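Local structure of UDP-glucose 4-epimerase (Campylobacter jejuni subsp. jejuni serotype O:2, 7K3P) at residues 25-30 and 194-199; 248-253 and 272-277; 55-60 and 66-71. The protein catalyses the NAD-dependent interconversion of UDP-glucose and UDP-galactose by inverting C4 of the sugar, and probably acts on the N-acetylated sugars as well. The protein carries 2 engineered substitutions. All blocks are in the same frame, centred on the assembly; numbering follows the deposited sequence.

Contact 1 (25-30 and 194-199); sequences AGYIGS and AGACMD. With NAD (nicotinamide-adenine-dinucleotide), chain C.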
# COMPACT_ATOMS: atom_id res chain seq x y z
N ALA A 25 24.90 -1.73 3.52
CA ALA A 25 26.03 -1.38 2.66
C ALA A 25 25.81 -0.05 1.95
O ALA A 25 26.72 0.44 1.25
CB ALA A 25 26.32 -2.49 1.64
N GLY A 26 24.61 0.52 2.09
CA GLY A 26 24.27 1.79 1.45
C GLY A 26 24.77 3.00 2.25
O GLY A 26 25.53 2.85 3.21
N TYR A 27 24.33 4.19 1.86
CA TYR A 27 24.88 5.44 2.42
C TYR A 27 24.54 5.61 3.90
O TYR A 27 25.43 5.72 4.74
CB TYR A 27 24.41 6.65 1.61
CG TYR A 27 24.99 7.98 2.04
CD1 TYR A 27 26.36 8.15 2.24
CD2 TYR A 27 24.16 9.09 2.23
CE1 TYR A 27 26.89 9.38 2.63
CE2 TYR A 27 24.68 10.32 2.60
CZ TYR A 27 26.04 10.47 2.80
OH TYR A 27 26.55 11.70 3.18
N ILE A 28 23.25 5.62 4.23
CA ILE A 28 22.87 5.83 5.62
C ILE A 28 23.09 4.55 6.43
O ILE A 28 23.52 4.60 7.59
CB ILE A 28 21.42 6.28 5.75
CG1 ILE A 28 21.17 7.55 4.93
CG2 ILE A 28 21.07 6.50 7.21
CD1 ILE A 28 19.70 7.98 4.95
N GLY A 29 22.79 3.41 5.81
CA GLY A 29 23.00 2.11 6.44
C GLY A 29 24.43 1.84 6.90
O GLY A 29 24.65 1.36 8.02
N SER A 30 25.41 2.15 6.06
CA SER A 30 26.81 1.91 6.42
C SER A 30 27.26 2.84 7.54
O SER A 30 28.01 2.44 8.44
CB SER A 30 27.73 2.06 5.21
OG SER A 30 27.70 3.38 4.71
N ALA A 194 22.39 15.15 3.44
CA ALA A 194 23.53 15.68 2.67
C ALA A 194 24.47 14.56 2.24
O ALA A 194 24.75 13.64 3.01
CB ALA A 194 24.28 16.74 3.48
N GLY A 195 24.94 14.63 1.00
CA GLY A 195 25.89 13.65 0.49
C GLY A 195 25.29 12.42 -0.17
O GLY A 195 26.04 11.59 -0.69
N ALA A 196 23.97 12.28 -0.17
CA ALA A 196 23.36 11.11 -0.81
C ALA A 196 23.53 11.16 -2.33
O ALA A 196 23.24 12.19 -2.95
CB ALA A 196 21.90 10.97 -0.44
N CYS A 197 24.02 10.07 -2.92
CA CYS A 197 24.20 9.98 -4.36
C CYS A 197 22.90 9.57 -5.02
O CYS A 197 22.43 8.45 -4.84
CB CYS A 197 25.24 8.93 -4.73
SG CYS A 197 26.86 9.23 -4.06
N MET A 198 22.34 10.48 -5.80
CA MET A 198 21.14 10.17 -6.56
C MET A 198 21.41 10.28 -8.06
O MET A 198 22.03 11.23 -8.52
CB MET A 198 19.99 11.05 -6.10
CG MET A 198 19.53 10.65 -4.71
SD MET A 198 18.37 11.78 -3.97
CE MET A 198 18.56 11.31 -2.26
N ASP A 199 20.96 9.27 -8.79
CA ASP A 199 21.26 9.16 -10.21
C ASP A 199 20.35 10.04 -11.07
O ASP A 199 20.67 10.31 -12.22
CB ASP A 199 21.17 7.69 -10.65
CG ASP A 199 22.13 6.78 -9.87
OD1 ASP A 199 23.20 7.27 -9.45
OD2 ASP A 199 21.80 5.59 -9.67
PA NAD C . 21.01 3.77 -0.34
O1A NAD C . 20.68 3.42 -1.77
O2A NAD C . 22.44 4.23 -0.22
O5B NAD C . 20.85 2.51 0.60
C5B NAD C . 19.99 1.49 0.20
C4B NAD C . 20.64 0.18 0.42
O4B NAD C . 19.72 -0.87 0.37
C3B NAD C . 21.73 -0.09 -0.67
O3B NAD C . 23.08 -0.45 -0.18
C2B NAD C . 21.03 -1.12 -1.60
O2B NAD C . 21.91 -1.95 -2.23
C1B NAD C . 20.16 -1.81 -0.60
N9A NAD C . 19.03 -2.51 -1.23
C8A NAD C . 18.11 -1.98 -2.06
N7A NAD C . 17.24 -2.91 -2.46
C5A NAD C . 17.57 -4.09 -1.90
C6A NAD C . 17.05 -5.39 -1.96
N6A NAD C . 15.87 -5.65 -2.75
N1A NAD C . 17.62 -6.38 -1.25
C2A NAD C . 18.72 -6.17 -0.50
N3A NAD C . 19.27 -4.91 -0.43
C4A NAD C . 18.72 -3.87 -1.11
O3 NAD C . 19.99 4.89 0.13
PN NAD C . 20.16 5.73 1.46
O1N NAD C . 21.22 5.11 2.35
O2N NAD C . 20.54 7.13 1.07
O5D NAD C . 18.76 5.73 2.20
C5D NAD C . 18.40 4.59 2.95
C4D NAD C . 16.97 4.68 3.44
O4D NAD C . 16.71 5.94 4.03
C3D NAD C . 15.91 4.38 2.39
O3D NAD C . 14.89 3.66 2.95
C2D NAD C . 15.35 5.69 2.01
O2D NAD C . 14.06 5.63 1.53
C1D NAD C . 15.52 6.48 3.33
N1N NAD C . 15.59 8.00 3.16
C2N NAD C . 16.73 8.49 2.55
C3N NAD C . 16.86 9.87 2.37
C7N NAD C . 18.10 10.41 1.70
O7N NAD C . 18.98 9.68 1.28
N7N NAD C . 18.22 11.82 1.54
C4N NAD C . 15.87 10.72 2.81
C5N NAD C . 14.74 10.22 3.42
C6N NAD C . 14.58 8.84 3.61
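Tyr27 works at both ends: its backbone amide holds a phosphate of NAD while its phenol, at the far end of the same residue, grips the backbone of a segment more than 160 residues later in the chain. The hydroxyl OH donates to Ala194 O at 2.7 Å, arriving in the carbonyl plane on a lone pair, with a C=O...O angle of 138°. Ala194 O also lies at the edge of the ring, whereas Gly195 O sits over one face, 3.6 Å above the plane and displaced toward the rim. CG is anti to the backbone N (chi1 -176°), which swings the ring off the start of helix 27-37 and across Gly195. That glycine lets the phenol come close: Gly195 CA is 3.4 Å from Tyr27 OH. Ala196 finishes the approach, its CB packing against CD2 of the ring and also facing the carboxamide oxygen O7N of NAD. Met198 CE lies beside the same carboxamide.

Gly26 is the N-cap of helix 27-37, in the glycine-rich turn between the first strand and helix of the Rossmann fold, consistent with the GxxGxxG motif of extended short-chain dehydrogenases/reductases. Tyr27 N reaches NAD O2A at 2.8 Å and Ile28 N reaches NAD O1N at 2.8 Å, both bonds nearly straight at 174°. Nearby, Cys197 is tied by a disulfide to Cys344, and Trp340 meets the Tyr27 ring edge-to-face. Two amides at the helix start thus each donate to an oxygen of a different phosphate, and the helix dipole would probably help to stabilise the negative charge of the diphosphate.

Contact 2 (248-253 and 272-277); sequences VDDISS and VGYGHG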
# COMPACT_ATOMS: atom_id res chain seq x y z
N VAL A 248 24.56 12.91 7.51
CA VAL A 248 24.38 11.46 7.45
C VAL A 248 24.62 10.78 8.81
O VAL A 248 23.99 9.77 9.12
CB VAL A 248 25.24 10.80 6.35
CG1 VAL A 248 26.73 11.02 6.62
CG2 VAL A 248 24.93 9.31 6.23
N ASP A 249 25.51 11.35 9.63
CA ASP A 249 25.82 10.72 10.91
C ASP A 249 24.77 11.04 11.97
O ASP A 249 24.63 10.31 12.96
CB ASP A 249 27.24 11.08 11.39
CG ASP A 249 28.33 10.31 10.63
OD1 ASP A 249 28.19 9.08 10.47
OD2 ASP A 249 29.31 10.95 10.19
N ASP A 250 24.02 12.12 11.76
CA ASP A 250 22.94 12.52 12.67
C ASP A 250 21.64 11.77 12.40
O ASP A 250 20.88 11.44 13.33
CB ASP A 250 22.68 14.04 12.56
CG ASP A 250 23.76 14.86 13.25
OD1 ASP A 250 24.36 14.35 14.22
OD2 ASP A 250 23.99 16.02 12.84
N ILE A 251 21.34 11.53 11.13
CA ILE A 251 20.20 10.65 10.84
C ILE A 251 20.59 9.23 11.27
O ILE A 251 19.77 8.48 11.79
CB ILE A 251 19.75 10.72 9.35
CG1 ILE A 251 18.58 9.77 9.09
CG2 ILE A 251 20.91 10.45 8.41
CD1 ILE A 251 17.40 10.02 9.99
N SER A 252 21.86 8.88 11.08
CA SER A 252 22.33 7.57 11.52
C SER A 252 22.11 7.40 13.02
O SER A 252 21.52 6.41 13.45
CB SER A 252 23.79 7.34 11.14
OG SER A 252 23.91 7.07 9.76
N SER A 253 22.54 8.37 13.83
CA SER A 253 22.43 8.23 15.28
C SER A 253 20.97 8.17 15.72
O SER A 253 20.63 7.51 16.71
CB SER A 253 23.21 9.35 16.01
OG SER A 253 22.60 10.62 15.81
N VAL A 272 12.78 13.17 12.05
CA VAL A 272 14.15 13.41 12.46
C VAL A 272 14.63 14.67 11.77
O VAL A 272 14.68 14.73 10.53
CB VAL A 272 15.09 12.26 12.09
CG1 VAL A 272 16.46 12.49 12.71
CG2 VAL A 272 14.50 10.92 12.57
N GLY A 273 15.02 15.68 12.55
CA GLY A 273 15.50 16.93 11.99
C GLY A 273 16.06 17.85 13.06
O GLY A 273 15.89 17.59 14.27
N TYR A 274 16.72 18.93 12.63
CA TYR A 274 17.35 19.86 13.57
C TYR A 274 16.35 20.84 14.21
O TYR A 274 16.72 21.59 15.14
CB TYR A 274 18.49 20.62 12.89
CG TYR A 274 19.62 19.75 12.39
CD1 TYR A 274 20.13 18.71 13.17
CD2 TYR A 274 20.18 19.96 11.13
CE1 TYR A 274 21.17 17.91 12.71
CE2 TYR A 274 21.22 19.16 10.66
CZ TYR A 274 21.71 18.14 11.46
OH TYR A 274 22.74 17.36 11.00
N GLY A 275 15.09 20.83 13.75
CA GLY A 275 14.06 21.71 14.28
C GLY A 275 14.12 23.12 13.69
O GLY A 275 13.37 24.02 14.09
N HIS A 276 15.04 23.30 12.74
CA HIS A 276 15.14 24.54 11.96
C HIS A 276 15.70 24.17 10.61
O HIS A 276 16.27 23.07 10.45
CB HIS A 276 16.12 25.52 12.62
CG HIS A 276 17.53 25.03 12.64
ND1 HIS A 276 18.39 25.19 11.57
CD2 HIS A 276 18.21 24.32 13.57
CE1 HIS A 276 19.55 24.63 11.86
NE2 HIS A 276 19.47 24.09 13.07
N GLY A 277 15.59 25.07 9.64
CA GLY A 277 16.11 24.83 8.31
C GLY A 277 17.35 25.63 8.00
O GLY A 277 17.95 26.24 8.89
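Segment 248-253 is the first part of helix 248-261, and segment 272-277 is an irregular loop running from strand 268-271 to strand 278-279. The backbones come nearest at Ile251 and Val272, whose CA atoms are 6.8 Å apart, and side chains make the contacts across the gap. Inside the helix, Val248 O accepts from both Ser252 N and Ser252 OG, which reach it from opposite faces of the carbonyl plane.

Across the gap, Asp250 points toward the loop and Tyr274 brings its phenol back to meet it. Tyr274 OH donates to Asp250 OD2 at 2.6 Å, and OD2 receives it on its anti lone pair, the one turned away from OD1. The carboxylate and the ring stand almost perpendicular, their planes 88° apart, with OD2 at the ring edge and 3.4 Å from Tyr274 CE1. In Tyr274, CG is anti to the carbonyl carbon (chi1 -61°), and this carries the ring off the loop backbone toward the helix.

In the fold, helix 248-261 precedes strand 268-271, the outermost strand of the parallel Rossmann sheet in this chain, and the loop after that strand leads into the smaller mixed sheet. The carboxylate has further partners in the loop before helix 330-343: the amide of Lys326 bonds to OD1 and that of Tyr327 to OD2, while Tyr274 OH also accepts from the amide of His247. Three donors thus grip this buried carboxylate and would probably favour its charged form.

Beside this polar pair lies an apolar one. Ile251 sends its CD1 against Val272, 3.8 Å from CG1 and about as close to CB, the two side chains crossing at about a right angle. Ile246 of strand 242-246 touches Ile251, Val272 and Tyr274.

Contact 3 (55-60 and 66-71); sequences IAIEDL and FKFFEQ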
# COMPACT_ATOMS: atom_id res chain seq x y z
N ILE A 55 33.18 -2.62 -0.52
CA ILE A 55 34.40 -2.08 0.07
C ILE A 55 34.16 -1.34 1.40
O ILE A 55 34.99 -1.41 2.31
CB ILE A 55 35.17 -1.20 -0.95
CG1 ILE A 55 35.02 -1.81 -2.36
CG2 ILE A 55 36.63 -1.09 -0.56
CD1 ILE A 55 35.65 -1.00 -3.48
N ALA A 56 33.03 -0.64 1.51
CA ALA A 56 32.63 -0.02 2.77
C ALA A 56 32.44 -1.10 3.85
O ALA A 56 32.85 -0.91 5.00
CB ALA A 56 31.36 0.80 2.60
N ILE A 57 31.83 -2.22 3.47
CA ILE A 57 31.61 -3.36 4.36
C ILE A 57 32.91 -4.01 4.85
O ILE A 57 33.11 -4.19 6.06
CB ILE A 57 30.75 -4.45 3.69
CG1 ILE A 57 29.31 -3.97 3.49
CG2 ILE A 57 30.81 -5.74 4.50
CD1 ILE A 57 28.58 -3.61 4.79
N GLU A 58 33.78 -4.38 3.91
CA GLU A 58 35.07 -4.98 4.25
C GLU A 58 35.89 -4.07 5.17
O GLU A 58 36.47 -4.53 6.15
CB GLU A 58 35.86 -5.33 2.98
CG GLU A 58 35.17 -6.39 2.12
CD GLU A 58 36.01 -6.82 0.93
OE1 GLU A 58 35.78 -6.30 -0.19
OE2 GLU A 58 36.90 -7.68 1.11
N ASP A 59 35.91 -2.77 4.86
CA ASP A 59 36.64 -1.77 5.65
C ASP A 59 36.18 -1.67 7.11
O ASP A 59 36.97 -1.35 7.99
CB ASP A 59 36.58 -0.40 4.97
CG ASP A 59 37.54 -0.28 3.79
OD1 ASP A 59 37.85 -1.32 3.17
OD2 ASP A 59 37.97 0.85 3.49
N LEU A 60 34.89 -1.93 7.36
CA LEU A 60 34.34 -1.88 8.71
C LEU A 60 34.43 -3.23 9.43
O LEU A 60 34.36 -3.29 10.66
CB LEU A 60 32.87 -1.41 8.69
CG LEU A 60 32.60 0.04 8.27
CD1 LEU A 60 31.23 0.18 7.60
CD2 LEU A 60 32.70 0.96 9.47
N PHE A 66 31.14 -8.55 12.12
CA PHE A 66 29.70 -8.62 11.98
C PHE A 66 29.43 -9.54 10.80
O PHE A 66 30.25 -9.63 9.89
CB PHE A 66 29.09 -7.22 11.76
CG PHE A 66 29.64 -6.51 10.57
CD1 PHE A 66 30.76 -5.71 10.69
CD2 PHE A 66 29.03 -6.62 9.33
CE1 PHE A 66 31.28 -5.04 9.59
CE2 PHE A 66 29.54 -5.95 8.22
CZ PHE A 66 30.67 -5.16 8.36
N LYS A 67 28.32 -10.26 10.85
CA LYS A 67 27.94 -11.10 9.73
C LYS A 67 27.41 -10.23 8.61
O LYS A 67 26.53 -9.40 8.82
CB LYS A 67 26.84 -12.08 10.14
CG LYS A 67 27.30 -13.30 10.93
CD LYS A 67 26.08 -14.05 11.46
CE LYS A 67 26.46 -15.22 12.35
NZ LYS A 67 25.39 -15.50 13.37
N PHE A 68 27.96 -10.42 7.41
CA PHE A 68 27.38 -9.78 6.24
C PHE A 68 26.66 -10.79 5.34
O PHE A 68 27.28 -11.72 4.82
CB PHE A 68 28.42 -9.03 5.42
CG PHE A 68 27.86 -8.44 4.18
CD1 PHE A 68 27.04 -7.32 4.24
CD2 PHE A 68 28.09 -9.03 2.95
CE1 PHE A 68 26.49 -6.78 3.09
CE2 PHE A 68 27.55 -8.50 1.79
CZ PHE A 68 26.75 -7.38 1.87
N PHE A 69 25.36 -10.60 5.16
CA PHE A 69 24.58 -11.46 4.28
C PHE A 69 24.27 -10.79 2.94
O PHE A 69 23.43 -9.89 2.87
CB PHE A 69 23.27 -11.85 4.96
CG PHE A 69 23.46 -12.62 6.23
CD1 PHE A 69 23.72 -13.98 6.19
CD2 PHE A 69 23.36 -11.98 7.45
CE1 PHE A 69 23.89 -14.70 7.36
CE2 PHE A 69 23.53 -12.70 8.64
CZ PHE A 69 23.80 -14.06 8.59
N GLU A 70 24.97 -11.23 1.89
CA GLU A 70 24.73 -10.70 0.55
C GLU A 70 23.48 -11.37 -0.03
O GLU A 70 23.57 -12.36 -0.75
CB GLU A 70 25.94 -10.92 -0.37
CG GLU A 70 25.75 -10.31 -1.76
CD GLU A 70 26.99 -10.45 -2.65
OE1 GLU A 70 28.00 -10.99 -2.17
OE2 GLU A 70 26.93 -10.02 -3.82
N GLN A 71 22.32 -10.80 0.31
CA GLN A 71 21.01 -11.38 0.02
C GLN A 71 20.03 -10.33 -0.46
O GLN A 71 20.03 -9.19 0.03
CB GLN A 71 20.42 -11.98 1.29
CG GLN A 71 21.27 -13.03 1.93
CD GLN A 71 20.43 -14.01 2.71
OE1 GLN A 71 19.19 -13.90 2.72
NE2 GLN A 71 21.08 -14.97 3.37
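Two phenylalanine rings of segment 66-71 receive helix 54-61 in different ways: Phe68 offers a face, Phe66 an edge. Over one face of Phe68 lies CG2 of Ile57, 4.0 Å from Phe68 CG, while CG1 of the same isoleucine reaches the rim at CE1, also at 4.0 Å. The side chains of Ile57 and Phe68 cross at about a right angle. Phe66 instead pushes its outer edge at the helix backbone. Ile57 O and Leu60 C both lie near the plane of its ring, with Ile57 O 3.5 Å from Phe66 CZ and Leu60 C 3.6 Å from Phe66 CE1. CG of Phe66 stands between the backbone N and the carbonyl carbon (chi1 58°), and from there the ring reaches the last turn of the helix.

Ile57 sits between the two rings. One branch, CG2, serves both, since it also packs 3.9 Å from Phe66 CZ, whereas CG1 and CD1 turn to Phe68 alone of the two. Leu60 adds its CB, 4.1 Å from Phe66 CE1. Every side-chain contact here is between carbon atoms, and Ile57 and Leu60 are buried.

Helix 54-61 is the connection in the beta-alpha-beta unit 42-46, 54-61, 67-69, and this packing lays it against the strand that follows it, at one edge of the parallel sheet within this chain. Phe66 and Phe68 both touch Val45 of the neighbouring strand 42-46, while Leu33 of helix 27-37 meets both Phe66 and Leu60.

In the fold
Contact 1 lies directly on NAD, and the other two flank it. Contact 2 is centred about 15 Å from contact 1 and touches it through the start of helix 248-261: Val248 CG1 comes to 3.5 Å from Tyr27 OH, and Ile251 CG2 lies 4.1 Å from Ile28 CG2. Contact 3 is also about 15 Å away between centres, where Ala25 CB meets Ile57 CG1 at 3.8 Å. Contacts 2 and 3 do not touch, their nearest atoms about 9 Å and their centres about 25 Å apart. The nearest side-chain atoms of Ile251 and Phe68 stand about 7 and 8 Å from NAD, whereas Gln71, at the end of contact 3, touches it.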